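Phosphotriesterase homology protein (Escherichia coli, PDB 1BF6) hydrolyses phosphorylated glyceryl acetates, and also aromatic acetates and propionates, with two zinc ions bound in the subunit as its cofactor. Local coordinates at residues V47-M53 with I74-C79; Y82-A86 with T133-E137; G164-L168 with K197-A203; L192-L196 with A227-L233; D218-I222 with F264-L268. One frame throughout, in Å; residues are numbered along the deposited sequence.

Contact 1. Residues V47-M53 with I74-C79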
# COMPACT_ATOMS: atom_id res chain seq x y z
N VAL A 47 2.14 -11.67 11.96
CA VAL A 47 1.54 -10.45 11.41
C VAL A 47 0.40 -10.00 12.29
O VAL A 47 -0.44 -10.80 12.70
CB VAL A 47 1.00 -10.68 9.96
CG1 VAL A 47 0.28 -9.39 9.45
CG2 VAL A 47 2.16 -11.02 9.03
N ARG A 48 0.36 -8.70 12.59
CA ARG A 48 -0.70 -8.15 13.42
C ARG A 48 -1.48 -7.02 12.72
O ARG A 48 -2.64 -6.79 13.04
CB ARG A 48 -0.14 -7.67 14.76
CG ARG A 48 0.37 -8.80 15.66
CD ARG A 48 -0.79 -9.68 16.12
NE ARG A 48 -0.36 -10.79 16.97
CZ ARG A 48 -0.04 -12.01 16.54
NH1 ARG A 48 -0.08 -12.31 15.25
NH2 ARG A 48 0.35 -12.93 17.41
N ASN A 49 -0.85 -6.38 11.73
CA ASN A 49 -1.47 -5.26 11.00
C ASN A 49 -1.39 -5.38 9.48
O ASN A 49 -0.38 -5.82 8.93
CB ASN A 49 -0.78 -3.94 11.37
CG ASN A 49 -0.48 -3.82 12.85
OD1 ASN A 49 -1.38 -3.60 13.66
ND2 ASN A 49 0.78 -4.02 13.21
N VAL A 50 -2.43 -4.88 8.80
CA VAL A 50 -2.48 -4.88 7.33
C VAL A 50 -2.98 -3.49 6.95
O VAL A 50 -4.03 -3.08 7.43
CB VAL A 50 -3.48 -5.92 6.74
CG1 VAL A 50 -3.62 -5.72 5.23
CG2 VAL A 50 -2.99 -7.36 7.01
N ILE A 51 -2.22 -2.79 6.11
CA ILE A 51 -2.59 -1.46 5.63
C ILE A 51 -3.37 -1.68 4.31
O ILE A 51 -2.80 -2.03 3.28
CB ILE A 51 -1.35 -0.57 5.36
CG1 ILE A 51 -0.32 -0.71 6.49
CG2 ILE A 51 -1.78 0.92 5.23
CD1 ILE A 51 -0.85 -0.39 7.90
N GLU A 52 -4.68 -1.49 4.39
CA GLU A 52 -5.58 -1.69 3.26
C GLU A 52 -5.60 -0.47 2.33
O GLU A 52 -5.94 0.65 2.75
CB GLU A 52 -6.95 -2.07 3.80
CG GLU A 52 -7.64 -3.18 3.02
CD GLU A 52 -8.39 -2.67 1.81
OE1 GLU A 52 -8.58 -1.44 1.70
OE2 GLU A 52 -8.81 -3.51 0.98
N MET A 53 -5.28 -0.72 1.06
CA MET A 53 -5.15 0.31 0.03
C MET A 53 -6.34 0.59 -0.90
O MET A 53 -6.17 1.29 -1.91
CB MET A 53 -3.96 -0.05 -0.85
CG MET A 53 -2.64 -0.21 -0.10
SD MET A 53 -1.89 1.39 0.34
CE MET A 53 -2.32 1.45 1.98
N ILE A 74 -7.01 -9.54 13.56
CA ILE A 74 -5.98 -8.79 12.88
C ILE A 74 -6.42 -7.32 12.86
O ILE A 74 -7.60 -7.02 13.03
CB ILE A 74 -5.71 -9.33 11.45
CG1 ILE A 74 -4.29 -8.93 11.02
CG2 ILE A 74 -6.80 -8.85 10.48
CD1 ILE A 74 -3.80 -9.62 9.78
N ASN A 75 -5.45 -6.41 12.78
CA ASN A 75 -5.76 -4.99 12.73
C ASN A 75 -5.66 -4.48 11.30
O ASN A 75 -4.64 -4.66 10.63
CB ASN A 75 -4.83 -4.18 13.64
CG ASN A 75 -5.19 -2.70 13.65
OD1 ASN A 75 -4.38 -1.84 13.27
ND2 ASN A 75 -6.41 -2.39 14.09
N VAL A 76 -6.71 -3.83 10.83
CA VAL A 76 -6.72 -3.32 9.47
C VAL A 76 -6.79 -1.79 9.45
O VAL A 76 -7.69 -1.19 10.03
CB VAL A 76 -7.93 -3.87 8.68
CG1 VAL A 76 -7.95 -3.26 7.29
CG2 VAL A 76 -7.86 -5.40 8.60
N VAL A 77 -5.82 -1.17 8.78
CA VAL A 77 -5.80 0.28 8.64
C VAL A 77 -6.40 0.61 7.28
O VAL A 77 -5.83 0.27 6.25
CB VAL A 77 -4.37 0.86 8.72
CG1 VAL A 77 -4.40 2.38 8.49
CG2 VAL A 77 -3.74 0.53 10.09
N ALA A 78 -7.57 1.25 7.30
CA ALA A 78 -8.28 1.65 6.08
C ALA A 78 -7.71 2.94 5.47
O ALA A 78 -6.99 3.69 6.14
CB ALA A 78 -9.77 1.81 6.39
N CYS A 79 -8.00 3.20 4.20
CA CYS A 79 -7.49 4.40 3.53
C CYS A 79 -8.57 5.30 2.90
O CYS A 79 -9.76 4.95 2.87
CB CYS A 79 -6.50 4.02 2.43
SG CYS A 79 -7.24 3.23 0.95
O HOH W 1 -9.52 0.87 2.79
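I74 drops its CD1 methyl into the hollow between V47 and V50, 3.7 Å from V50 CG2 and 4.1 Å from V47 CG1. Its CG1 lies with chi1 -157°, anti to the backbone nitrogen, and this swings the chain back over strand 47-52. Further along the same face, V76 CG1 rests 3.8 Å from E52 CB. On the other face, I51 and V77 run alongside each other. I51 CD1 fits against V77 at CB and CG2, 3.7 Å from CG2. N49 and N75 also meet there. Their amide planes stand nearly perpendicular, at 88°, and N49 OD1 touches N75 CB at 3.5 Å; the N49 amide nitrogen is held by D3 and T8.

These are neighbouring parallel strands of the TIM barrel, joined by helix 62-72 in a beta-alpha-beta unit. Four backbone bonds link them: N75 N to R48 O, V50 N to N75 O, V77 N to V50 O and E52 N to V77 O. The second is nearly along the C=O axis.

At the C-terminal end C79 SG presses on the backbone of M53, 3.3 Å from M53 C. The E52 chain, bent at chi2 (-85°), presents OE1 to a water 2.7 Å away, which accepts from C79 N. E52 OE2 is bonded to T54, L14 and H15. The side chain of M53 comes within about 4 Å of a bound zinc ion, nearest atoms, and packs on H11, a zinc ligand.

Contact 2. Residues Y82-A86 with T133-E137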
# COMPACT_ATOMS: atom_id res chain seq x y z
N TYR A 82 -8.07 8.82 -4.05
CA TYR A 82 -8.50 8.52 -5.42
C TYR A 82 -7.35 7.78 -6.09
O TYR A 82 -6.17 8.10 -5.89
CB TYR A 82 -8.90 9.80 -6.17
CG TYR A 82 -10.29 10.28 -5.80
CD1 TYR A 82 -10.48 11.15 -4.71
CD2 TYR A 82 -11.42 9.84 -6.50
CE1 TYR A 82 -11.76 11.55 -4.34
CE2 TYR A 82 -12.70 10.25 -6.14
CZ TYR A 82 -12.87 11.10 -5.05
OH TYR A 82 -14.14 11.46 -4.65
N TYR A 83 -7.70 6.78 -6.89
CA TYR A 83 -6.75 5.88 -7.55
C TYR A 83 -5.82 6.41 -8.64
O TYR A 83 -4.69 6.79 -8.36
CB TYR A 83 -7.53 4.64 -8.01
CG TYR A 83 -6.69 3.44 -8.39
CD1 TYR A 83 -5.42 3.25 -7.87
CD2 TYR A 83 -7.19 2.50 -9.30
CE1 TYR A 83 -4.65 2.15 -8.24
CE2 TYR A 83 -6.44 1.40 -9.67
CZ TYR A 83 -5.18 1.23 -9.14
OH TYR A 83 -4.44 0.15 -9.56
N GLN A 84 -6.23 6.32 -9.90
CA GLN A 84 -5.43 6.82 -11.02
C GLN A 84 -6.38 7.26 -12.13
O GLN A 84 -7.58 6.96 -12.09
CB GLN A 84 -4.41 5.80 -11.53
CG GLN A 84 -4.99 4.46 -11.88
CD GLN A 84 -3.96 3.56 -12.52
OE1 GLN A 84 -3.37 3.91 -13.53
NE2 GLN A 84 -3.75 2.39 -11.93
N ASP A 85 -5.83 7.98 -13.09
CA ASP A 85 -6.61 8.56 -14.19
C ASP A 85 -7.69 7.69 -14.82
O ASP A 85 -8.87 8.07 -14.82
CB ASP A 85 -5.69 9.11 -15.26
CG ASP A 85 -6.37 10.18 -16.08
OD1 ASP A 85 -6.41 11.34 -15.63
OD2 ASP A 85 -6.93 9.84 -17.15
N ALA A 86 -7.31 6.51 -15.28
CA ALA A 86 -8.25 5.60 -15.93
C ALA A 86 -9.40 5.11 -15.06
O ALA A 86 -10.46 4.75 -15.58
CB ALA A 86 -7.49 4.42 -16.53
N THR A 133 -0.97 12.69 -15.01
CA THR A 133 -2.00 13.42 -15.76
C THR A 133 -2.51 14.61 -14.93
O THR A 133 -2.30 14.67 -13.71
CB THR A 133 -3.21 12.51 -16.06
OG1 THR A 133 -3.94 12.27 -14.85
CG2 THR A 133 -2.75 11.16 -16.65
N PRO A 134 -3.18 15.58 -15.58
CA PRO A 134 -3.71 16.74 -14.85
C PRO A 134 -4.63 16.33 -13.69
O PRO A 134 -4.57 16.94 -12.61
CB PRO A 134 -4.48 17.49 -15.94
CG PRO A 134 -3.63 17.28 -17.13
CD PRO A 134 -3.27 15.79 -17.03
N LEU A 135 -5.47 15.31 -13.88
CA LEU A 135 -6.36 14.88 -12.81
C LEU A 135 -5.60 14.21 -11.66
O LEU A 135 -5.99 14.33 -10.50
CB LEU A 135 -7.45 13.94 -13.34
CG LEU A 135 -8.48 14.58 -14.27
CD1 LEU A 135 -9.50 13.53 -14.69
CD2 LEU A 135 -9.19 15.73 -13.54
N GLU A 136 -4.55 13.47 -11.99
CA GLU A 136 -3.73 12.83 -10.96
C GLU A 136 -3.00 13.91 -10.16
O GLU A 136 -2.91 13.83 -8.94
CB GLU A 136 -2.75 11.86 -11.61
CG GLU A 136 -3.42 10.54 -12.00
CD GLU A 136 -2.62 9.73 -12.99
OE1 GLU A 136 -1.52 10.15 -13.41
OE2 GLU A 136 -3.11 8.64 -13.36
N GLU A 137 -2.49 14.93 -10.85
CA GLU A 137 -1.81 16.04 -10.18
C GLU A 137 -2.75 16.67 -9.16
O GLU A 137 -2.36 16.91 -8.01
CB GLU A 137 -1.36 17.10 -11.18
CG GLU A 137 -0.74 18.32 -10.50
CD GLU A 137 -0.30 19.40 -11.47
OE1 GLU A 137 -0.98 19.60 -12.50
OE2 GLU A 137 0.71 20.06 -11.19
O HOH W 2 -6.08 14.02 -16.61
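D85 OD1 is gripped by two donors. T133 OG1 gives it a hydrogen bond of 2.8 Å, and a water gives another of 2.9 Å. The hydroxyl comes from above the carboxylate plane, 43° out of it. The same water accepts from L135 N, so it ties D85 to the first turn of helix 134-150. L135 CB lies beside D85 OD1 at 3.6 Å.

The second link uses the backbone of the loop. D85 N donates to E136 OE2 at 2.8 Å, in a straight bond of 168°. It meets that oxygen on the anti side. S128 OG is bonded to the same oxygen. The other oxygen, E136 OE1, accepts from T133 N at 3.1 Å. At least three groups, D85 N, S128 OG and T133 N, thus hold the E136 carboxylate and restrict its turning. A glutamine in its place would probably leave either D85 N or T133 N facing an amide donor and lose that bond.

T133 OG1 sits between its own backbone nitrogen and carbonyl carbon (chi1 72°). From there it can give its proton to D85 and still accept from E136 N at 3.2 Å. Q84 adds its CB, 3.6 Å from E136 OE2. The Q84 side chain comes within about 3 Å of that of H157, a zinc ligand, nearest atoms. Together, T133 and E136 form a capping box at the N-terminus of helix 134-150, here extended by D85 from the loop that follows barrel strand 75-80.

Contact 3. Residues G164-L168 with K197-A203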
# COMPACT_ATOMS: atom_id res chain seq x y z
N GLY A 164 7.89 7.95 -9.47
CA GLY A 164 8.03 8.11 -8.04
C GLY A 164 8.69 9.42 -7.64
O GLY A 164 8.17 10.12 -6.76
N LEU A 165 9.80 9.77 -8.27
CA LEU A 165 10.50 11.01 -7.94
C LEU A 165 9.60 12.23 -8.23
O LEU A 165 9.59 13.19 -7.44
CB LEU A 165 11.83 11.11 -8.69
CG LEU A 165 12.93 10.15 -8.19
CD1 LEU A 165 14.11 10.16 -9.15
CD2 LEU A 165 13.36 10.55 -6.78
N GLU A 166 8.82 12.15 -9.30
CA GLU A 166 7.89 13.22 -9.69
C GLU A 166 6.78 13.38 -8.66
O GLU A 166 6.36 14.50 -8.35
CB GLU A 166 7.28 12.93 -11.08
CG GLU A 166 8.23 13.20 -12.25
CD GLU A 166 9.19 12.06 -12.55
OE1 GLU A 166 9.14 11.00 -11.87
OE2 GLU A 166 10.00 12.22 -13.47
N GLN A 167 6.31 12.25 -8.11
CA GLN A 167 5.28 12.28 -7.08
C GLN A 167 5.82 13.00 -5.85
O GLN A 167 5.10 13.76 -5.20
CB GLN A 167 4.87 10.87 -6.64
CG GLN A 167 4.21 10.00 -7.70
CD GLN A 167 3.82 8.63 -7.16
OE1 GLN A 167 4.26 8.23 -6.08
NE2 GLN A 167 2.98 7.91 -7.89
N LEU A 168 7.07 12.69 -5.48
CA LEU A 168 7.69 13.29 -4.30
C LEU A 168 7.91 14.79 -4.46
O LEU A 168 7.68 15.55 -3.51
CB LEU A 168 9.01 12.58 -3.96
CG LEU A 168 8.89 11.10 -3.54
CD1 LEU A 168 10.28 10.58 -3.18
CD2 LEU A 168 7.94 10.95 -2.37
N LYS A 197 17.51 7.70 -4.87
CA LYS A 197 17.17 9.12 -4.91
C LYS A 197 15.96 9.40 -4.04
O LYS A 197 15.97 10.37 -3.26
CB LYS A 197 16.94 9.57 -6.36
CG LYS A 197 18.24 9.58 -7.16
CD LYS A 197 18.03 9.92 -8.62
CE LYS A 197 19.36 9.89 -9.37
NZ LYS A 197 19.15 10.13 -10.83
N MET A 198 14.95 8.54 -4.11
CA MET A 198 13.75 8.73 -3.31
C MET A 198 14.08 8.67 -1.82
O MET A 198 13.60 9.50 -1.04
CB MET A 198 12.67 7.69 -3.66
CG MET A 198 12.10 7.86 -5.06
SD MET A 198 10.76 6.73 -5.41
CE MET A 198 11.63 5.40 -6.17
N ILE A 199 14.90 7.69 -1.44
CA ILE A 199 15.30 7.56 -0.05
C ILE A 199 16.14 8.79 0.37
O ILE A 199 16.00 9.28 1.48
CB ILE A 199 16.10 6.23 0.17
CG1 ILE A 199 15.16 5.03 0.01
CG2 ILE A 199 16.78 6.23 1.56
CD1 ILE A 199 15.86 3.67 0.07
N ASP A 200 16.96 9.30 -0.54
CA ASP A 200 17.79 10.46 -0.27
C ASP A 200 16.94 11.70 0.01
O ASP A 200 17.33 12.56 0.80
CB ASP A 200 18.75 10.73 -1.43
CG ASP A 200 19.84 11.71 -1.06
OD1 ASP A 200 20.63 11.39 -0.15
OD2 ASP A 200 19.90 12.81 -1.67
N LEU A 201 15.77 11.79 -0.62
CA LEU A 201 14.85 12.91 -0.40
C LEU A 201 14.12 12.75 0.93
O LEU A 201 13.42 13.67 1.37
CB LEU A 201 13.84 13.03 -1.55
CG LEU A 201 14.34 13.39 -2.95
CD1 LEU A 201 13.16 13.40 -3.94
CD2 LEU A 201 15.03 14.76 -2.93
N GLY A 202 14.24 11.57 1.54
CA GLY A 202 13.61 11.32 2.83
C GLY A 202 12.34 10.49 2.84
O GLY A 202 11.73 10.30 3.90
N ALA A 203 11.93 9.99 1.68
CA ALA A 203 10.72 9.18 1.59
C ALA A 203 10.99 7.69 1.88
O ALA A 203 12.15 7.27 1.96
CB ALA A 203 10.11 9.35 0.19
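L165 pushes its CD2 methyl against M198 CG at 3.4 Å, tighter than usual for two carbons. The two chains cross at a slant. The same methyl touches K197 CB at 3.7 Å and L201 CD1 at 4.0 Å. The other branch, CD1, lies against the K197 aliphatic chain, which crosses L165 at about a right angle. An alanine at L165 is likely to open a gap between M198, K197 and L201.

One turn on, L168 crosses M198 at about a right angle. L168 CD1 lies 3.8 Å from M198 CG and 3.6 Å from A203 CB, and it also reaches L201 CD1. All these contacts are apolar. The M198 sulfur, SD, lies 4.0 Å from the CA of G164. The lack of a side chain at G164 matters, because a CB there would clash with M198 SD.

The backbone positions A203. Helix 192-200 ends in a Schellman motif, with G202 at positive phi. G202 N bonds to I199 O and A203 N to M198 O. This turn brings the A203 methyl back toward L168.

The contact joins helices 164-173 and 192-200 on the outside of the barrel. Beneath them, L168 packs on V181 and V183 of strand 181-183, while M198 touches V183 and also V205 of strand 204-207.

Contact 4. Residues L192-L196 with A227-L233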
# COMPACT_ATOMS: atom_id res chain seq x y z
N LEU A 192 16.95 0.63 -8.93
CA LEU A 192 17.84 1.09 -7.86
C LEU A 192 18.16 2.59 -7.87
O LEU A 192 18.07 3.24 -6.83
CB LEU A 192 19.14 0.27 -7.83
CG LEU A 192 19.96 0.40 -6.55
CD1 LEU A 192 19.11 0.03 -5.34
CD2 LEU A 192 21.19 -0.48 -6.64
N ASP A 193 18.50 3.14 -9.03
CA ASP A 193 18.84 4.56 -9.10
C ASP A 193 17.74 5.43 -8.54
O ASP A 193 17.99 6.21 -7.63
CB ASP A 193 19.18 4.97 -10.53
CG ASP A 193 20.46 4.33 -11.02
OD1 ASP A 193 21.42 4.22 -10.22
OD2 ASP A 193 20.51 3.92 -12.20
N ASN A 194 16.52 5.23 -9.03
CA ASN A 194 15.39 6.01 -8.55
C ASN A 194 15.14 5.78 -7.06
O ASN A 194 14.85 6.72 -6.33
CB ASN A 194 14.12 5.65 -9.32
CG ASN A 194 14.08 6.23 -10.74
OD1 ASN A 194 13.25 5.81 -11.55
ND2 ASN A 194 14.96 7.18 -11.04
N ILE A 195 15.21 4.52 -6.62
CA ILE A 195 14.97 4.20 -5.22
C ILE A 195 15.95 4.93 -4.29
O ILE A 195 15.55 5.46 -3.26
CB ILE A 195 15.00 2.66 -4.98
CG1 ILE A 195 13.74 2.02 -5.57
CG2 ILE A 195 15.06 2.33 -3.48
CD1 ILE A 195 13.74 0.52 -5.49
N LEU A 196 17.23 4.95 -4.67
CA LEU A 196 18.26 5.61 -3.86
C LEU A 196 17.97 7.12 -3.76
O LEU A 196 18.11 7.73 -2.69
CB LEU A 196 19.64 5.37 -4.45
CG LEU A 196 20.12 3.91 -4.37
CD1 LEU A 196 21.43 3.77 -5.11
CD2 LEU A 196 20.25 3.50 -2.91
N ALA A 227 21.10 -4.48 -2.06
CA ALA A 227 21.77 -3.21 -2.38
C ALA A 227 21.43 -2.18 -1.29
O ALA A 227 22.30 -1.43 -0.85
CB ALA A 227 21.31 -2.69 -3.75
N LEU A 228 20.19 -2.21 -0.82
CA LEU A 228 19.73 -1.30 0.22
C LEU A 228 20.35 -1.67 1.57
O LEU A 228 20.83 -0.80 2.31
CB LEU A 228 18.20 -1.29 0.29
CG LEU A 228 17.58 -0.83 -1.04
CD1 LEU A 228 16.06 -0.84 -0.94
CD2 LEU A 228 18.11 0.55 -1.44
N ARG A 229 20.40 -2.96 1.87
CA ARG A 229 21.01 -3.43 3.10
C ARG A 229 22.50 -3.07 3.13
O ARG A 229 23.02 -2.62 4.16
CB ARG A 229 20.84 -4.95 3.21
CG ARG A 229 21.50 -5.54 4.44
CD ARG A 229 21.38 -7.05 4.42
NE ARG A 229 21.99 -7.64 5.60
CZ ARG A 229 22.98 -8.51 5.56
NH1 ARG A 229 23.48 -8.90 4.39
NH2 ARG A 229 23.48 -8.99 6.69
N ASP A 230 23.18 -3.24 2.00
CA ASP A 230 24.61 -2.95 1.89
C ASP A 230 24.93 -1.48 2.13
O ASP A 230 26.04 -1.13 2.52
CB ASP A 230 25.16 -3.32 0.51
CG ASP A 230 25.11 -4.81 0.23
OD1 ASP A 230 25.14 -5.64 1.17
OD2 ASP A 230 25.04 -5.15 -0.97
N ARG A 231 23.96 -0.61 1.88
CA ARG A 231 24.14 0.83 2.05
C ARG A 231 23.53 1.34 3.36
O ARG A 231 23.49 2.56 3.60
CB ARG A 231 23.55 1.57 0.85
CG ARG A 231 24.29 1.30 -0.45
CD ARG A 231 23.43 1.66 -1.65
NE ARG A 231 24.16 1.56 -2.91
CZ ARG A 231 24.45 0.42 -3.55
NH1 ARG A 231 24.08 -0.75 -3.04
NH2 ARG A 231 25.10 0.47 -4.70
N GLY A 232 23.09 0.42 4.20
CA GLY A 232 22.48 0.76 5.47
C GLY A 232 21.17 1.52 5.35
O GLY A 232 20.83 2.32 6.23
N LEU A 233 20.41 1.22 4.30
CA LEU A 233 19.14 1.90 4.00
C LEU A 233 17.85 1.13 4.34
O LEU A 233 16.75 1.58 4.00
CB LEU A 233 19.13 2.34 2.53
CG LEU A 233 20.33 3.19 2.06
CD1 LEU A 233 20.30 3.38 0.56
CD2 LEU A 233 20.36 4.53 2.77
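L192, I195 and L196 meet A227, L228 and L233 through carbon atoms alone. L192 straddles the A227 methyl with both branches, CD2 at 3.6 Å and CD1 at 3.8 Å from A227 CB. Its CG stands opposite the backbone nitrogen, at chi1 -164°, which aims the fork at that methyl. L192 and L228 pass each other head to tail. L228 CD2 sits among three side chains: L192 CD1, I195 CG2 and L196 CD2, the last at 3.9 Å. I195 crosses L228 at about a right angle. The tightest touch is L196 CD2 on L233 CD1, at 3.5 Å, where these chains also cross at about a right angle.

R231 adds a mixed contact. Its extended chain crosses L196 at about a right angle, with R231 CD 3.9 Å from L196 CD2. Its polar end turns back to its own helix. R231 NH1 donates to A227 O at 2.9 Å, and this oxygen lies in the guanidinium plane, which helps set how the flat group is turned.

Backbone bonds shape the end of helix 218-230. G232, with positive phi, is the C-prime residue of a Schellman motif. L233 N and R231 N both bond to L228 O, one from each side of the carbonyl plane, and G232 N bonds to R229 O. The turn returns L233 to the interface.

Helices 192-200 and 218-230 thus pack together outside the barrel. Strand 204-207 lies beneath, where I195 touches V205 and F207, and L228 also rests on F207.

Contact 5. Residues D218-I222 with F264-L268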
# COMPACT_ATOMS: atom_id res chain seq x y z
N ASP A 218 11.17 -12.25 -8.22
CA ASP A 218 11.51 -12.11 -6.79
C ASP A 218 13.02 -12.13 -6.57
O ASP A 218 13.53 -11.49 -5.64
CB ASP A 218 10.86 -13.22 -5.95
CG ASP A 218 9.42 -12.93 -5.57
OD1 ASP A 218 8.95 -11.77 -5.69
OD2 ASP A 218 8.73 -13.88 -5.13
N GLU A 219 13.73 -12.88 -7.41
CA GLU A 219 15.19 -12.97 -7.31
C GLU A 219 15.81 -11.58 -7.48
O GLU A 219 16.81 -11.25 -6.83
CB GLU A 219 15.74 -13.92 -8.38
CG GLU A 219 17.27 -14.01 -8.37
CD GLU A 219 17.83 -14.92 -9.48
OE1 GLU A 219 17.03 -15.42 -10.31
OE2 GLU A 219 19.07 -15.11 -9.51
N LYS A 220 15.22 -10.78 -8.36
CA LYS A 220 15.71 -9.43 -8.60
C LYS A 220 15.27 -8.46 -7.50
O LYS A 220 15.97 -7.50 -7.21
CB LYS A 220 15.31 -8.94 -9.99
CG LYS A 220 16.03 -9.68 -11.09
CD LYS A 220 15.79 -9.07 -12.45
CE LYS A 220 16.62 -9.80 -13.50
NZ LYS A 220 16.56 -9.15 -14.84
N ARG A 221 14.12 -8.73 -6.89
CA ARG A 221 13.64 -7.92 -5.77
C ARG A 221 14.65 -8.16 -4.62
O ARG A 221 15.08 -7.22 -3.95
CB ARG A 221 12.23 -8.36 -5.31
CG ARG A 221 11.10 -8.09 -6.31
CD ARG A 221 9.74 -8.40 -5.70
NE ARG A 221 8.67 -7.99 -6.61
CZ ARG A 221 8.21 -8.71 -7.64
NH1 ARG A 221 8.72 -9.92 -7.90
NH2 ARG A 221 7.33 -8.18 -8.48
N ILE A 222 15.03 -9.42 -4.43
CA ILE A 222 15.99 -9.79 -3.39
C ILE A 222 17.34 -9.09 -3.63
O ILE A 222 17.92 -8.54 -2.68
CB ILE A 222 16.14 -11.35 -3.28
CG1 ILE A 222 14.93 -11.92 -2.53
CG2 ILE A 222 17.45 -11.73 -2.58
CD1 ILE A 222 14.82 -13.43 -2.59
N PHE A 264 8.94 -15.89 0.48
CA PHE A 264 9.86 -14.80 0.16
C PHE A 264 10.90 -14.49 1.24
O PHE A 264 12.09 -14.42 0.94
CB PHE A 264 9.11 -13.52 -0.21
CG PHE A 264 10.00 -12.44 -0.76
CD1 PHE A 264 10.44 -12.49 -2.08
CD2 PHE A 264 10.42 -11.38 0.05
CE1 PHE A 264 11.29 -11.50 -2.59
CE2 PHE A 264 11.27 -10.40 -0.46
CZ PHE A 264 11.70 -10.46 -1.77
N ILE A 265 10.45 -14.26 2.48
CA ILE A 265 11.38 -13.96 3.58
C ILE A 265 12.38 -15.13 3.79
O ILE A 265 13.56 -14.89 4.04
CB ILE A 265 10.64 -13.53 4.87
CG1 ILE A 265 9.95 -12.18 4.64
CG2 ILE A 265 11.62 -13.42 6.06
CD1 ILE A 265 10.89 -11.06 4.18
N PRO A 266 11.91 -16.39 3.72
CA PRO A 266 12.87 -17.49 3.90
C PRO A 266 13.98 -17.42 2.83
O PRO A 266 15.15 -17.61 3.15
CB PRO A 266 12.00 -18.73 3.75
CG PRO A 266 10.76 -18.32 4.46
CD PRO A 266 10.53 -16.90 3.89
N GLN A 267 13.63 -17.07 1.59
CA GLN A 267 14.63 -16.95 0.52
C GLN A 267 15.56 -15.78 0.78
O GLN A 267 16.75 -15.84 0.48
CB GLN A 267 13.96 -16.80 -0.86
CG GLN A 267 13.17 -18.03 -1.30
CD GLN A 267 12.30 -17.79 -2.55
OE1 GLN A 267 11.93 -18.74 -3.24
NE2 GLN A 267 11.95 -16.53 -2.81
N LEU A 268 15.01 -14.71 1.36
CA LEU A 268 15.77 -13.52 1.70
C LEU A 268 16.79 -13.89 2.81
O LEU A 268 17.96 -13.54 2.72
CB LEU A 268 14.82 -12.42 2.19
CG LEU A 268 15.42 -11.02 2.34
CD1 LEU A 268 16.06 -10.59 1.02
CD2 LEU A 268 14.33 -10.04 2.76
O HOH W 3 9.73 -16.13 -4.49
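F264 reaches across to D218, R221 and I222 with its CD1, CE1 and CZ atoms. Its CG lies anti to the backbone nitrogen (chi1 -170°), which sends the ring toward helix 218-230. D218 CB lies at the ring edge, in plane. D218 CG is 3.7 Å from F264 CD1, with the carboxylate and ring planes 68° apart. F264 CZ meets I222 CG1 at 3.6 Å, and the two side chains run past each other in antiparallel fashion.

Q267 comes next. Its CB touches I222 CD1 at 3.9 Å, and its NE2 donates to a water at 2.8 Å. That water sits unusually close to D218 OD2, so the bridge to D218 is doubtful. L268 closes the segment, with its CD1 4.0 Å from I222 CG1.

Segments 218-222 and 264-268 cross at -51°, their axes 10.7 Å apart at closest. R221 leads away from F264: it has a weak, bent bond to D218 OD1 within a salt bridge, and a second salt bridge to D187.

No direct hydrogen bond joins the two segments. The apolar atoms of I222, F264 and L268 hold them, while the buried D218 carboxylate is probably balanced by R221, with G211 N also bonded to OD1.

Overall arrangement
Contact 1 is the barrel core: two parallel strands joined by backbone hydrogen bonds, nearest the centre of the chain and mostly buried. Contact 5 is buried too, though farther out; contacts 2, 3 and 4 are partly buried. Contacts 3, 4 and 5 are helix-helix joints of the outer layer, without direct hydrogen bonds between their segments. Contacts 3 and 4 share helix 192-200 and touch, L165 against N194 and I199 against L228 and L233. Contacts 4 and 5 share helix 218-230 but do not touch. Contact 5 differs by its buried carboxylate, paired with R221. Contact 2 is polar, tying a loop to a helix start. Contacts 1 and 2 come closest to the zinc ions, through M53 and Q84.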